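Local coordinates for apical membrane antigen 1-like protein, soluble form (Toxoplasma gondii, PDB 3ZLE) that probably takes part in host cell invasion by sporozoites, as the extracellular region of a paralogue of the moving-junction antigen AMA1, at residues 23-28 and 301-306; 50-55 and 259-264; 109-114 and 125-130; 158-163 and 199-204. All coordinates share one frame; numbering follows the deposited sequence.

Interaction 1. Residues 23-28 and 301-306; sequences NIPQVH and ANWANF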
loop_
_atom_site.group_PDB
_atom_site.type_symbol
_atom_site.label_atom_id
_atom_site.label_comp_id
_atom_site.label_asym_id
_atom_site.label_seq_id
_atom_site.Cartn_x
_atom_site.Cartn_y
_atom_site.Cartn_z
ATOM N N ASN A 23 -6.756 3.360 10.339
ATOM C CA ASN A 23 -7.282 2.051 10.737
ATOM C C ASN A 23 -7.336 1.119 9.555
ATOM O O ASN A 23 -8.385 0.911 8.945
ATOM C CB ASN A 23 -8.648 2.185 11.328
ATOM C CG ASN A 23 -9.170 0.881 11.833
ATOM O OD1 ASN A 23 -8.577 -0.181 11.605
ATOM N ND2 ASN A 23 -10.256 0.942 12.565
ATOM N N ILE A 24 -6.168 0.643 9.188
ATOM C CA ILE A 24 -5.936 -0.103 7.954
ATOM C C ILE A 24 -6.776 -1.405 7.740
ATOM O O ILE A 24 -7.214 -1.695 6.606
ATOM C CB ILE A 24 -4.418 -0.361 7.821
ATOM C CG1 ILE A 24 -3.722 0.976 7.440
ATOM C CG2 ILE A 24 -4.118 -1.445 6.785
ATOM C CD1 ILE A 24 -2.235 0.819 7.117
ATOM N N PRO A 25 -6.896 -2.265 8.781
ATOM C CA PRO A 25 -7.758 -3.448 8.586
ATOM C C PRO A 25 -9.163 -3.033 8.270
ATOM O O PRO A 25 -9.829 -3.679 7.483
ATOM C CB PRO A 25 -7.746 -4.127 9.965
ATOM C CG PRO A 25 -6.507 -3.602 10.653
ATOM C CD PRO A 25 -6.331 -2.200 10.142
ATOM N N GLN A 26 -9.651 -1.985 8.926
ATOM C CA GLN A 26 -10.943 -1.470 8.576
ATOM C C GLN A 26 -11.006 -0.855 7.162
ATOM O O GLN A 26 -11.858 -1.240 6.367
ATOM C CB GLN A 26 -11.413 -0.490 9.614
ATOM C CG GLN A 26 -12.816 0.035 9.360
ATOM C CD GLN A 26 -13.456 0.514 10.641
ATOM O OE1 GLN A 26 -13.193 -0.030 11.708
ATOM N NE2 GLN A 26 -14.230 1.596 10.555
ATOM N N VAL A 27 -10.161 0.136 6.855
ATOM C CA VAL A 27 -10.371 0.903 5.593
ATOM C C VAL A 27 -9.762 0.159 4.375
ATOM O O VAL A 27 -10.270 0.243 3.294
ATOM C CB VAL A 27 -9.831 2.362 5.640
ATOM C CG1 VAL A 27 -10.443 3.157 6.793
ATOM C CG2 VAL A 27 -8.307 2.383 5.731
ATOM N N HIS A 28 -8.723 -0.616 4.579
ATOM C CA HIS A 28 -8.179 -1.371 3.468
ATOM C C HIS A 28 -8.710 -2.818 3.389
ATOM O O HIS A 28 -9.224 -3.220 2.345
ATOM C CB HIS A 28 -6.647 -1.327 3.493
ATOM C CG HIS A 28 -5.990 -1.968 2.318
ATOM N ND1 HIS A 28 -6.185 -1.541 1.019
ATOM C CD2 HIS A 28 -5.151 -3.042 2.251
ATOM C CE1 HIS A 28 -5.483 -2.319 0.205
ATOM N NE2 HIS A 28 -4.833 -3.223 0.935
ATOM N N ALA A 301 1.908 -5.733 10.625
ATOM C CA ALA A 301 2.820 -4.677 11.054
ATOM C C ALA A 301 2.899 -3.666 9.918
ATOM O O ALA A 301 3.708 -3.828 9.015
ATOM C CB ALA A 301 4.197 -5.265 11.336
ATOM N N ASN A 302 1.947 -2.740 9.875
ATOM C CA ASN A 302 1.708 -1.958 8.664
ATOM C C ASN A 302 2.096 -0.479 8.872
ATOM O O ASN A 302 2.027 0.314 7.927
ATOM C CB ASN A 302 0.212 -1.974 8.265
ATOM C CG ASN A 302 -0.371 -3.353 8.199
ATOM O OD1 ASN A 302 0.237 -4.280 7.640
ATOM N ND2 ASN A 302 -1.631 -3.462 8.598
ATOM N N TRP A 303 2.323 -0.100 10.127
ATOM C CA TRP A 303 2.672 1.268 10.495
ATOM C C TRP A 303 4.119 1.360 10.954
ATOM O O TRP A 303 4.635 0.414 11.512
ATOM C CB TRP A 303 1.782 1.754 11.608
ATOM C CG TRP A 303 0.273 1.567 11.345
ATOM C CD1 TRP A 303 -0.603 2.527 10.930
ATOM C CD2 TRP A 303 -0.522 0.387 11.629
ATOM N NE1 TRP A 303 -1.884 1.990 10.840
ATOM C CE2 TRP A 303 -1.853 0.679 11.254
ATOM C CE3 TRP A 303 -0.211 -0.917 12.044
ATOM C CZ2 TRP A 303 -2.898 -0.277 11.341
ATOM C CZ3 TRP A 303 -1.234 -1.866 12.108
ATOM C CH2 TRP A 303 -2.572 -1.522 11.792
ATOM N N ALA A 304 4.777 2.503 10.666
ATOM C CA ALA A 304 6.128 2.758 11.102
ATOM C C ALA A 304 6.269 4.168 11.655
ATOM O O ALA A 304 5.794 5.124 11.058
ATOM C CB ALA A 304 7.131 2.542 9.958
ATOM N N ASN A 305 6.900 4.290 12.826
ATOM C CA ASN A 305 7.292 5.582 13.346
ATOM C C ASN A 305 8.751 5.848 13.059
ATOM O O ASN A 305 9.628 5.035 13.423
ATOM C CB ASN A 305 7.034 5.635 14.842
ATOM C CG ASN A 305 5.610 5.985 15.154
ATOM O OD1 ASN A 305 4.895 6.551 14.304
ATOM N ND2 ASN A 305 5.184 5.686 16.362
ATOM N N PHE A 306 9.033 6.969 12.403
ATOM C CA PHE A 306 10.417 7.380 12.158
ATOM C C PHE A 306 10.833 8.541 13.077
ATOM O O PHE A 306 10.285 9.645 12.992
ATOM C CB PHE A 306 10.609 7.792 10.716
ATOM C CG PHE A 306 11.971 8.366 10.440
ATOM C CD1 PHE A 306 13.051 7.536 10.163
ATOM C CD2 PHE A 306 12.201 9.720 10.583
ATOM C CE1 PHE A 306 14.282 8.069 9.859
ATOM C CE2 PHE A 306 13.452 10.263 10.319
ATOM C CZ PHE A 306 14.484 9.444 9.927
#
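Ile24, Trp303 and Asn302 account for most of the surface buried here, with Ile24, at the start of the short helix 24-27, touching both of the others. The isoleucine and the indole run antiparallel alongside one another. CD1, the end of the longer branch, lies over one face of the ring toward the rim, 3.9 Å from Trp303 NE1, while CB approaches Trp303 CZ2 at 3.8 Å. On the other branch, Ile24 CG2 is 3.7 Å from Asn302 ND2. Because CG2 stands anti to the backbone N and CG1 beside it (chi1 -73°), the two branches part: CG1 carries CD1 onto the indole and Asn302 CB, and CG2 turns to the Asn302 amide. Asn302 CB shares the indole face with Ile24 CD1, the two atoms being 3.9 Å apart. Pro25 CD closes on the benzo edge near the ring plane, 4.1 Å from Trp303 CZ2.

No hydrogen bond joins the two segments, and the polar groups are satisfied elsewhere. Trp303 NE1 bonds to Phe22 O, which fixes the rotation of the indole beside the helix start, whereas the Asn302 amide is held by Ala267 N and Gly298 O. Asn23 N-caps the helix through a weak bond from Gln26 N to Asn23 OD1 (3.4 Å). Phe228 meets the indole edge-to-face, and Phe320 also meets its ring. Asn302 and Trp303 both lie opposite Phe320, a classic beta bulge at the entry to strand 303-308 of a four-stranded antiparallel sheet in the AMA1 ectodomain, with the short helix packed against the bulge.

Interaction 2. Residues 50-55 and 259-264; sequences CPVFGK and RVFANP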
loop_
_atom_site.group_PDB
_atom_site.type_symbol
_atom_site.label_atom_id
_atom_site.label_comp_id
_atom_site.label_asym_id
_atom_site.label_seq_id
_atom_site.Cartn_x
_atom_site.Cartn_y
_atom_site.Cartn_z
ATOM N N CYS A 50 -7.883 0.303 -0.496
ATOM C CA CYS A 50 -6.998 1.479 -0.554
ATOM C C CYS A 50 -5.933 1.369 -1.648
ATOM O O CYS A 50 -5.317 0.332 -1.819
ATOM C CB CYS A 50 -6.307 1.737 0.796
ATOM S SG CYS A 50 -7.395 2.400 2.047
ATOM N N PRO A 51 -5.658 2.486 -2.338
ATOM C CA PRO A 51 -4.554 2.469 -3.292
ATOM C C PRO A 51 -3.213 2.390 -2.581
ATOM O O PRO A 51 -3.081 2.804 -1.412
ATOM C CB PRO A 51 -4.719 3.790 -4.055
ATOM C CG PRO A 51 -5.546 4.670 -3.196
ATOM C CD PRO A 51 -6.330 3.798 -2.255
ATOM N N VAL A 52 -2.239 1.760 -3.220
ATOM C CA VAL A 52 -0.980 1.510 -2.559
ATOM C C VAL A 52 0.066 2.310 -3.290
ATOM O O VAL A 52 0.464 1.946 -4.399
ATOM C CB VAL A 52 -0.610 0.014 -2.668
ATOM C CG1 VAL A 52 0.484 -0.334 -1.625
ATOM C CG2 VAL A 52 -1.855 -0.848 -2.473
ATOM N N PHE A 53 0.545 3.384 -2.666
ATOM C CA PHE A 53 1.381 4.357 -3.361
ATOM C C PHE A 53 2.822 3.894 -3.445
ATOM O O PHE A 53 3.434 3.512 -2.424
ATOM C CB PHE A 53 1.315 5.691 -2.628
ATOM C CG PHE A 53 0.041 6.433 -2.861
ATOM C CD1 PHE A 53 -1.097 6.105 -2.131
ATOM C CD2 PHE A 53 -0.083 7.333 -3.930
ATOM C CE1 PHE A 53 -2.276 6.807 -2.327
ATOM C CE2 PHE A 53 -1.310 7.979 -4.182
ATOM C CZ PHE A 53 -2.411 7.669 -3.401
ATOM N N GLY A 54 3.370 3.905 -4.657
ATOM C CA GLY A 54 4.747 3.522 -4.859
ATOM C C GLY A 54 4.989 2.025 -4.971
ATOM O O GLY A 54 6.126 1.606 -5.189
ATOM N N LYS A 55 3.919 1.213 -4.938
ATOM C CA LYS A 55 4.073 -0.211 -5.149
ATOM C C LYS A 55 4.409 -0.583 -6.560
ATOM O O LYS A 55 3.649 -0.280 -7.487
ATOM C CB LYS A 55 2.870 -1.000 -4.663
ATOM C CG LYS A 55 2.776 -2.437 -5.180
ATOM C CD LYS A 55 2.012 -3.348 -4.195
ATOM C CE LYS A 55 1.605 -4.633 -4.886
ATOM N NZ LYS A 55 0.883 -5.633 -4.013
ATOM N N ARG A 259 10.868 0.191 4.242
ATOM C CA ARG A 259 11.030 -0.935 5.123
ATOM C C ARG A 259 9.703 -1.442 5.625
ATOM O O ARG A 259 9.516 -2.641 5.777
ATOM C CB ARG A 259 11.905 -0.533 6.304
ATOM C CG ARG A 259 12.303 -1.675 7.211
ATOM C CD ARG A 259 13.800 -1.605 7.520
ATOM N NE ARG A 259 14.098 -0.866 8.731
ATOM C CZ ARG A 259 15.230 -0.168 8.934
ATOM N NH1 ARG A 259 16.117 -0.023 7.972
ATOM N NH2 ARG A 259 15.461 0.383 10.103
ATOM N N VAL A 260 8.826 -0.528 6.019
ATOM C CA VAL A 260 7.558 -0.920 6.557
ATOM C C VAL A 260 6.757 -1.720 5.531
ATOM O O VAL A 260 6.110 -2.710 5.870
ATOM C CB VAL A 260 6.807 0.314 7.064
ATOM C CG1 VAL A 260 6.481 1.283 5.935
ATOM C CG2 VAL A 260 5.647 -0.030 7.913
ATOM N N PHE A 261 6.900 -1.381 4.266
ATOM C CA PHE A 261 6.146 -2.055 3.234
ATOM C C PHE A 261 6.718 -3.458 3.032
ATOM O O PHE A 261 5.978 -4.420 2.814
ATOM C CB PHE A 261 6.239 -1.259 1.896
ATOM C CG PHE A 261 5.628 -1.988 0.725
ATOM C CD1 PHE A 261 4.228 -2.103 0.599
ATOM C CD2 PHE A 261 6.431 -2.679 -0.156
ATOM C CE1 PHE A 261 3.670 -2.749 -0.462
ATOM C CE2 PHE A 261 5.862 -3.346 -1.243
ATOM C CZ PHE A 261 4.482 -3.427 -1.349
ATOM N N ALA A 262 8.035 -3.573 3.103
ATOM C CA ALA A 262 8.698 -4.860 2.799
ATOM C C ALA A 262 8.867 -5.768 4.011
ATOM O O ALA A 262 9.367 -6.859 3.881
ATOM C CB ALA A 262 10.050 -4.626 2.133
ATOM N N ASN A 263 8.484 -5.305 5.190
ATOM C CA ASN A 263 8.818 -6.037 6.427
ATOM C C ASN A 263 8.099 -7.367 6.573
ATOM O O ASN A 263 6.926 -7.497 6.190
ATOM C CB ASN A 263 8.616 -5.174 7.663
ATOM C CG ASN A 263 7.244 -5.342 8.277
ATOM O OD1 ASN A 263 7.034 -6.231 9.099
ATOM N ND2 ASN A 263 6.356 -4.386 8.016
ATOM N N PRO A 264 8.798 -8.378 7.133
ATOM C CA PRO A 264 8.317 -9.752 7.029
ATOM C C PRO A 264 6.953 -9.958 7.707
ATOM O O PRO A 264 6.254 -10.948 7.408
ATOM C CB PRO A 264 9.418 -10.574 7.718
ATOM C CG PRO A 264 10.166 -9.588 8.578
ATOM C CD PRO A 264 10.078 -8.278 7.852
#
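Lys55 NZ, at the end of the side chain that crosses the Phe261 ring, is gripped by Gln165 OE1 and Phe33 O, with a weak further bond to Ile32 O. The ammonium is therefore drawn to oxygens beyond the two segments, and the aliphatic part of the lysine does the touching: Lys55 CD stands 3.8 Å from Phe261 CZ and 4.1 Å from Phe261 CE1. CG sits anti to the backbone N (chi1 164°), and the chain stays extended all the way to NZ, which brings the methylenes past the aromatic tip at about a right angle. Val52 adds a looser touch at the same end of the ring, CG1 lying 4.2 Å from Phe261 CE1.

The lysine and valine are the two ends of a type II beta turn, with Gly54 at positive phi (83°) inside it, and both reach the same phenyl group on helix 253-262. Phe261 is also lined by Phe33, Pro189 and Lys191. Just past the helix, Asn263 ND2 bonds back to Val260 O at 2.7 Å, with an N-H...O angle of 150°, tilted somewhat from the carbonyl plane.

Tyr201 offers Lys55 a cation-pi contact as well. With oxygens and an aromatic ring around it, the buried ammonium is probably stabilised in its charged form, and its hydrocarbon stem serves as an apolar surface for Phe261.

Interaction 3. Residues 109-114 and 125-130; sequences QERLGT and ALYAYS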
loop_
_atom_site.group_PDB
_atom_site.type_symbol
_atom_site.label_atom_id
_atom_site.label_comp_id
_atom_site.label_asym_id
_atom_site.label_seq_id
_atom_site.Cartn_x
_atom_site.Cartn_y
_atom_site.Cartn_z
ATOM N N GLN A 109 -11.082 10.061 -18.941
ATOM C CA GLN A 109 -12.006 11.133 -18.625
ATOM C C GLN A 109 -13.041 11.263 -19.741
ATOM O O GLN A 109 -14.227 11.360 -19.471
ATOM C CB GLN A 109 -11.243 12.442 -18.488
ATOM C CG GLN A 109 -10.316 12.502 -17.279
ATOM C CD GLN A 109 -9.502 13.796 -17.257
ATOM O OE1 GLN A 109 -9.977 14.860 -17.691
ATOM N NE2 GLN A 109 -8.292 13.717 -16.753
ATOM N N GLU A 110 -12.591 11.258 -20.998
ATOM C CA GLU A 110 -13.548 11.264 -22.104
ATOM C C GLU A 110 -14.439 10.045 -22.097
ATOM O O GLU A 110 -15.643 10.157 -22.289
ATOM C CB GLU A 110 -12.855 11.386 -23.456
ATOM C CG GLU A 110 -12.669 12.821 -23.902
ATOM C CD GLU A 110 -12.501 12.939 -25.405
ATOM O OE1 GLU A 110 -12.660 11.912 -26.120
ATOM O OE2 GLU A 110 -12.180 14.054 -25.866
ATOM N N ARG A 111 -13.853 8.871 -21.933
ATOM C CA ARG A 111 -14.657 7.661 -22.002
ATOM C C ARG A 111 -15.606 7.392 -20.793
ATOM O O ARG A 111 -16.638 6.751 -20.952
ATOM C CB ARG A 111 -13.809 6.447 -22.407
ATOM C CG ARG A 111 -13.910 5.232 -21.507
ATOM C CD ARG A 111 -12.851 4.197 -21.887
ATOM N NE ARG A 111 -13.186 3.488 -23.130
ATOM C CZ ARG A 111 -13.937 2.389 -23.186
ATOM N NH1 ARG A 111 -14.386 1.825 -22.066
ATOM N NH2 ARG A 111 -14.240 1.847 -24.359
ATOM N N LEU A 112 -15.359 8.041 -19.661
ATOM C CA LEU A 112 -16.171 7.818 -18.469
ATOM C C LEU A 112 -17.269 8.834 -18.291
ATOM O O LEU A 112 -18.088 8.727 -17.369
ATOM C CB LEU A 112 -15.302 7.801 -17.232
ATOM C CG LEU A 112 -14.339 6.622 -17.174
ATOM C CD1 LEU A 112 -13.403 6.687 -15.978
ATOM C CD2 LEU A 112 -14.985 5.237 -17.365
ATOM N N GLY A 113 -17.143 9.926 -19.022
ATOM C CA GLY A 113 -18.166 10.905 -19.077
ATOM C C GLY A 113 -18.222 12.042 -18.075
ATOM O O GLY A 113 -17.512 12.105 -17.062
ATOM N N THR A 114 -19.221 12.859 -18.325
ATOM C CA THR A 114 -19.629 13.939 -17.509
ATOM C C THR A 114 -19.735 13.664 -15.984
ATOM O O THR A 114 -19.394 14.504 -15.205
ATOM C CB THR A 114 -20.903 14.512 -18.125
ATOM O OG1 THR A 114 -20.535 15.498 -19.092
ATOM C CG2 THR A 114 -21.849 15.083 -17.122
ATOM N N ALA A 125 -9.326 2.872 -11.410
ATOM C CA ALA A 125 -9.854 1.732 -10.655
ATOM C C ALA A 125 -11.178 1.330 -11.297
ATOM O O ALA A 125 -11.397 0.129 -11.578
ATOM C CB ALA A 125 -10.044 2.084 -9.178
ATOM N N LEU A 126 -11.967 2.342 -11.683
ATOM C CA LEU A 126 -13.290 2.116 -12.312
ATOM C C LEU A 126 -13.092 1.464 -13.654
ATOM O O LEU A 126 -13.878 0.616 -14.057
ATOM C CB LEU A 126 -14.087 3.425 -12.506
ATOM C CG LEU A 126 -15.516 3.258 -13.076
ATOM C CD1 LEU A 126 -16.309 2.235 -12.253
ATOM C CD2 LEU A 126 -16.309 4.582 -13.182
ATOM N N TYR A 127 -12.033 1.877 -14.353
ATOM C CA TYR A 127 -11.763 1.363 -15.686
ATOM C C TYR A 127 -11.411 -0.108 -15.592
ATOM O O TYR A 127 -11.855 -0.891 -16.399
ATOM C CB TYR A 127 -10.610 2.121 -16.325
ATOM C CG TYR A 127 -10.231 1.675 -17.687
ATOM C CD1 TYR A 127 -11.127 1.768 -18.743
ATOM C CD2 TYR A 127 -8.951 1.202 -17.956
ATOM C CE1 TYR A 127 -10.763 1.392 -20.014
ATOM C CE2 TYR A 127 -8.557 0.902 -19.254
ATOM C CZ TYR A 127 -9.468 0.962 -20.268
ATOM O OH TYR A 127 -9.105 0.592 -21.564
ATOM N N ALA A 128 -10.641 -0.465 -14.592
ATOM C CA ALA A 128 -10.334 -1.874 -14.303
ATOM C C ALA A 128 -11.622 -2.609 -13.908
ATOM O O ALA A 128 -11.872 -3.706 -14.381
ATOM C CB ALA A 128 -9.349 -1.969 -13.182
ATOM N N TYR A 129 -12.409 -1.995 -13.032
ATOM C CA TYR A 129 -13.585 -2.643 -12.437
ATOM C C TYR A 129 -14.596 -2.985 -13.544
ATOM O O TYR A 129 -15.150 -4.068 -13.545
ATOM C CB TYR A 129 -14.214 -1.714 -11.425
ATOM C CG TYR A 129 -15.320 -2.301 -10.610
ATOM C CD1 TYR A 129 -15.046 -2.942 -9.429
ATOM C CD2 TYR A 129 -16.670 -2.072 -10.938
ATOM C CE1 TYR A 129 -16.058 -3.444 -8.631
ATOM C CE2 TYR A 129 -17.685 -2.524 -10.112
ATOM C CZ TYR A 129 -17.367 -3.221 -8.959
ATOM O OH TYR A 129 -18.341 -3.689 -8.098
ATOM N N SER A 130 -14.641 -2.131 -14.572
ATOM C CA SER A 130 -15.483 -2.315 -15.728
ATOM C C SER A 130 -14.913 -3.250 -16.777
ATOM O O SER A 130 -15.584 -3.536 -17.759
ATOM C CB SER A 130 -15.713 -0.978 -16.421
ATOM O OG SER A 130 -16.157 -0.021 -15.501
#
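Arg111 and Tyr127 meet at about a right angle, the guanidinium and phenol planes standing 72° apart. The arginine chain bends at chi3 (-74°), and it is the methylene before the charged group that comes closest: Arg111 CD lies 4.0 Å from Tyr127 CE1, with Arg111 NH1 next at 4.2 Å from the same carbon. Tyr127 has its CG anti to the backbone N (chi1 179°), which carries the phenol away from its own helix and past the arginine. Its hydroxyl is held by Phe100 O and also bonds to Tyr94 OH, so the phenol has polar partners beyond the two segments.

Leucines make the second touch. Leu112 CD2 and Leu126 CD2 come together loosely at 4.4 Å, and Pro117 from the intervening loop lies against both side chains. Beyond them, Ser130 OG returns to Leu126 O at 2.8 Å, while Ser130 N reaches that oxygen from the opposite face of its carbonyl plane.

Helix 105-112 thus leans on helix 120-129, which packs on the five-stranded antiparallel sheet of this AMA1 domain through Tyr127 on Cys157 and Val159.

Interaction 4. Residues 158-163 and 199-204; sequences YVLSVS and LVYGSA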
loop_
_atom_site.group_PDB
_atom_site.type_symbol
_atom_site.label_atom_id
_atom_site.label_comp_id
_atom_site.label_asym_id
_atom_site.label_seq_id
_atom_site.Cartn_x
_atom_site.Cartn_y
_atom_site.Cartn_z
ATOM N N TYR A 158 -3.055 1.698 -16.187
ATOM C CA TYR A 158 -2.788 0.322 -16.597
ATOM C C TYR A 158 -3.761 -0.616 -15.919
ATOM O O TYR A 158 -3.944 -0.568 -14.685
ATOM C CB TYR A 158 -1.346 -0.104 -16.234
ATOM C CG TYR A 158 -0.253 0.669 -16.945
ATOM C CD1 TYR A 158 0.071 1.951 -16.547
ATOM C CD2 TYR A 158 0.520 0.077 -17.957
ATOM C CE1 TYR A 158 1.109 2.647 -17.133
ATOM C CE2 TYR A 158 1.544 0.793 -18.584
ATOM C CZ TYR A 158 1.824 2.075 -18.159
ATOM O OH TYR A 158 2.794 2.824 -18.755
ATOM N N VAL A 159 -4.306 -1.540 -16.706
ATOM C CA VAL A 159 -5.016 -2.665 -16.189
ATOM C C VAL A 159 -4.135 -3.892 -16.375
ATOM O O VAL A 159 -3.706 -4.185 -17.507
ATOM C CB VAL A 159 -6.362 -2.865 -16.962
ATOM C CG1 VAL A 159 -7.181 -3.996 -16.331
ATOM C CG2 VAL A 159 -7.160 -1.589 -16.901
ATOM N N LEU A 160 -3.832 -4.598 -15.275
ATOM C CA LEU A 160 -2.943 -5.751 -15.325
ATOM C C LEU A 160 -3.761 -7.043 -15.496
ATOM O O LEU A 160 -4.461 -7.466 -14.575
ATOM C CB LEU A 160 -2.120 -5.889 -14.001
ATOM C CG LEU A 160 -1.299 -4.664 -13.527
ATOM C CD1 LEU A 160 -0.540 -4.966 -12.256
ATOM C CD2 LEU A 160 -0.371 -4.068 -14.625
ATOM N N SER A 161 -3.478 -7.792 -16.536
ATOM C CA SER A 161 -4.054 -9.114 -16.600
ATOM C C SER A 161 -3.289 -10.152 -15.763
ATOM O O SER A 161 -3.825 -11.218 -15.468
ATOM C CB SER A 161 -4.245 -9.549 -18.039
ATOM O OG SER A 161 -3.002 -9.841 -18.617
ATOM N N VAL A 162 -2.121 -9.778 -15.250
ATOM C CA VAL A 162 -1.426 -10.631 -14.297
ATOM C C VAL A 162 -1.615 -10.110 -12.895
ATOM O O VAL A 162 -1.217 -9.001 -12.592
ATOM C CB VAL A 162 0.082 -10.759 -14.619
ATOM C CG1 VAL A 162 0.774 -11.724 -13.672
ATOM C CG2 VAL A 162 0.265 -11.222 -16.053
ATOM N N SER A 163 -2.194 -10.930 -12.028
ATOM C CA SER A 163 -2.610 -10.480 -10.689
ATOM C C SER A 163 -1.712 -11.046 -9.624
ATOM O O SER A 163 -1.835 -10.667 -8.453
ATOM C CB SER A 163 -4.047 -10.857 -10.392
ATOM O OG SER A 163 -4.283 -12.229 -10.634
ATOM N N LEU A 199 3.996 5.487 -9.246
ATOM C CA LEU A 199 3.050 4.430 -9.453
ATOM C C LEU A 199 2.083 4.353 -8.307
ATOM O O LEU A 199 2.430 4.649 -7.154
ATOM C CB LEU A 199 3.779 3.098 -9.608
ATOM C CG LEU A 199 4.628 3.021 -10.882
ATOM C CD1 LEU A 199 5.117 1.602 -11.125
ATOM C CD2 LEU A 199 3.848 3.543 -12.054
ATOM N N VAL A 200 0.894 3.866 -8.603
ATOM C CA VAL A 200 -0.080 3.549 -7.569
ATOM C C VAL A 200 -0.684 2.249 -7.969
ATOM O O VAL A 200 -1.137 2.131 -9.090
ATOM C CB VAL A 200 -1.215 4.583 -7.506
ATOM C CG1 VAL A 200 -2.132 4.264 -6.328
ATOM C CG2 VAL A 200 -0.634 5.987 -7.351
ATOM N N TYR A 201 -0.552 1.235 -7.106
ATOM C CA TYR A 201 -1.062 -0.092 -7.406
ATOM C C TYR A 201 -2.313 -0.263 -6.608
ATOM O O TYR A 201 -2.412 0.226 -5.476
ATOM C CB TYR A 201 -0.040 -1.181 -7.000
ATOM C CG TYR A 201 -0.448 -2.620 -7.341
ATOM C CD1 TYR A 201 -1.334 -3.331 -6.532
ATOM C CD2 TYR A 201 0.198 -3.316 -8.355
ATOM C CE1 TYR A 201 -1.697 -4.634 -6.844
ATOM C CE2 TYR A 201 -0.094 -4.643 -8.617
ATOM C CZ TYR A 201 -1.035 -5.290 -7.862
ATOM O OH TYR A 201 -1.354 -6.581 -8.180
ATOM N N GLY A 202 -3.324 -0.870 -7.217
ATOM C CA GLY A 202 -4.591 -1.058 -6.504
ATOM C C GLY A 202 -5.394 -2.223 -7.041
ATOM O O GLY A 202 -5.232 -2.617 -8.193
ATOM N N SER A 203 -6.367 -2.668 -6.247
ATOM C CA SER A 203 -7.373 -3.628 -6.706
ATOM C C SER A 203 -8.480 -2.868 -7.392
ATOM O O SER A 203 -8.652 -1.680 -7.172
ATOM C CB SER A 203 -7.980 -4.368 -5.505
ATOM O OG SER A 203 -9.196 -3.752 -5.153
ATOM N N ALA A 204 -9.331 -3.584 -8.117
ATOM C CA ALA A 204 -10.348 -2.896 -8.886
ATOM C C ALA A 204 -11.419 -2.423 -7.919
ATOM O O ALA A 204 -12.248 -1.593 -8.252
ATOM C CB ALA A 204 -10.941 -3.824 -9.938
HETATM O O HOH W 1 -0.125 -8.034 -10.123
#
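Within the five-stranded antiparallel sheet, strands 156-159 and 199-202 are not neighbours but flank strand 148-151, and Leu160 and Tyr201 meet across that middle strand. Both side chains also touch Val149 of the intervening strand, which makes this a small apolar cluster on one face of the sheet. Leu160 CD1 is 3.7 Å from Tyr201 CE2, the one apolar touch between the two segments, and the methyl comes to the phenol obliquely. The torsions explain the reach: Leu160 keeps CG beside its backbone N (chi1 -54°) and extends CD1 beyond it, while Tyr201 CG lies anti to the backbone N (chi1 -177°), directing the ring out toward residues 160-163.

Past the end of strand 156-159 the chain follows the phenol to its hydroxyl. Ser163 O stays 4.1 Å from Tyr201 OH, too far for a hydrogen bond, and instead takes one from Gln165 NE2. The Ser163 hydroxyl is likewise engaged elsewhere, with Tyr144 OH. The polar end of the tyrosine is therefore linked to the other segment by water. This water bridge complements the leucine touch, so that one ring is met through both carbon and oxygen. Lying in the plane of the phenol ring at its edge, the water accepts a hydrogen bond from Tyr201 OH at 2.7 Å and donates one to Val162 O at 2.9 Å.

Overall arrangement
Interactions 1, 2 and 4 form a continuous path through the buried part of the chain, and interaction 3, whose centre lies about 22 Å from that of the chain, joins it from the periphery. Interactions 1 and 2, with centres about 10 Å apart, are stitched together by His28 ND1 with Cys50 N (2.9 Å) and by packing of Ala304 CB on Val260 CG2. Interactions 2 and 4 share the five-stranded sheet, where Val52 N meets Tyr201 O at 2.7 Å. Residues 125-130 rest on interaction 4, with Tyr127 CD2 3.5 Å from Val159 CG2. Along the chain, interactions 3 and 4 lie in series inside the loop closed by interaction 2, itself nested within that of interaction 1.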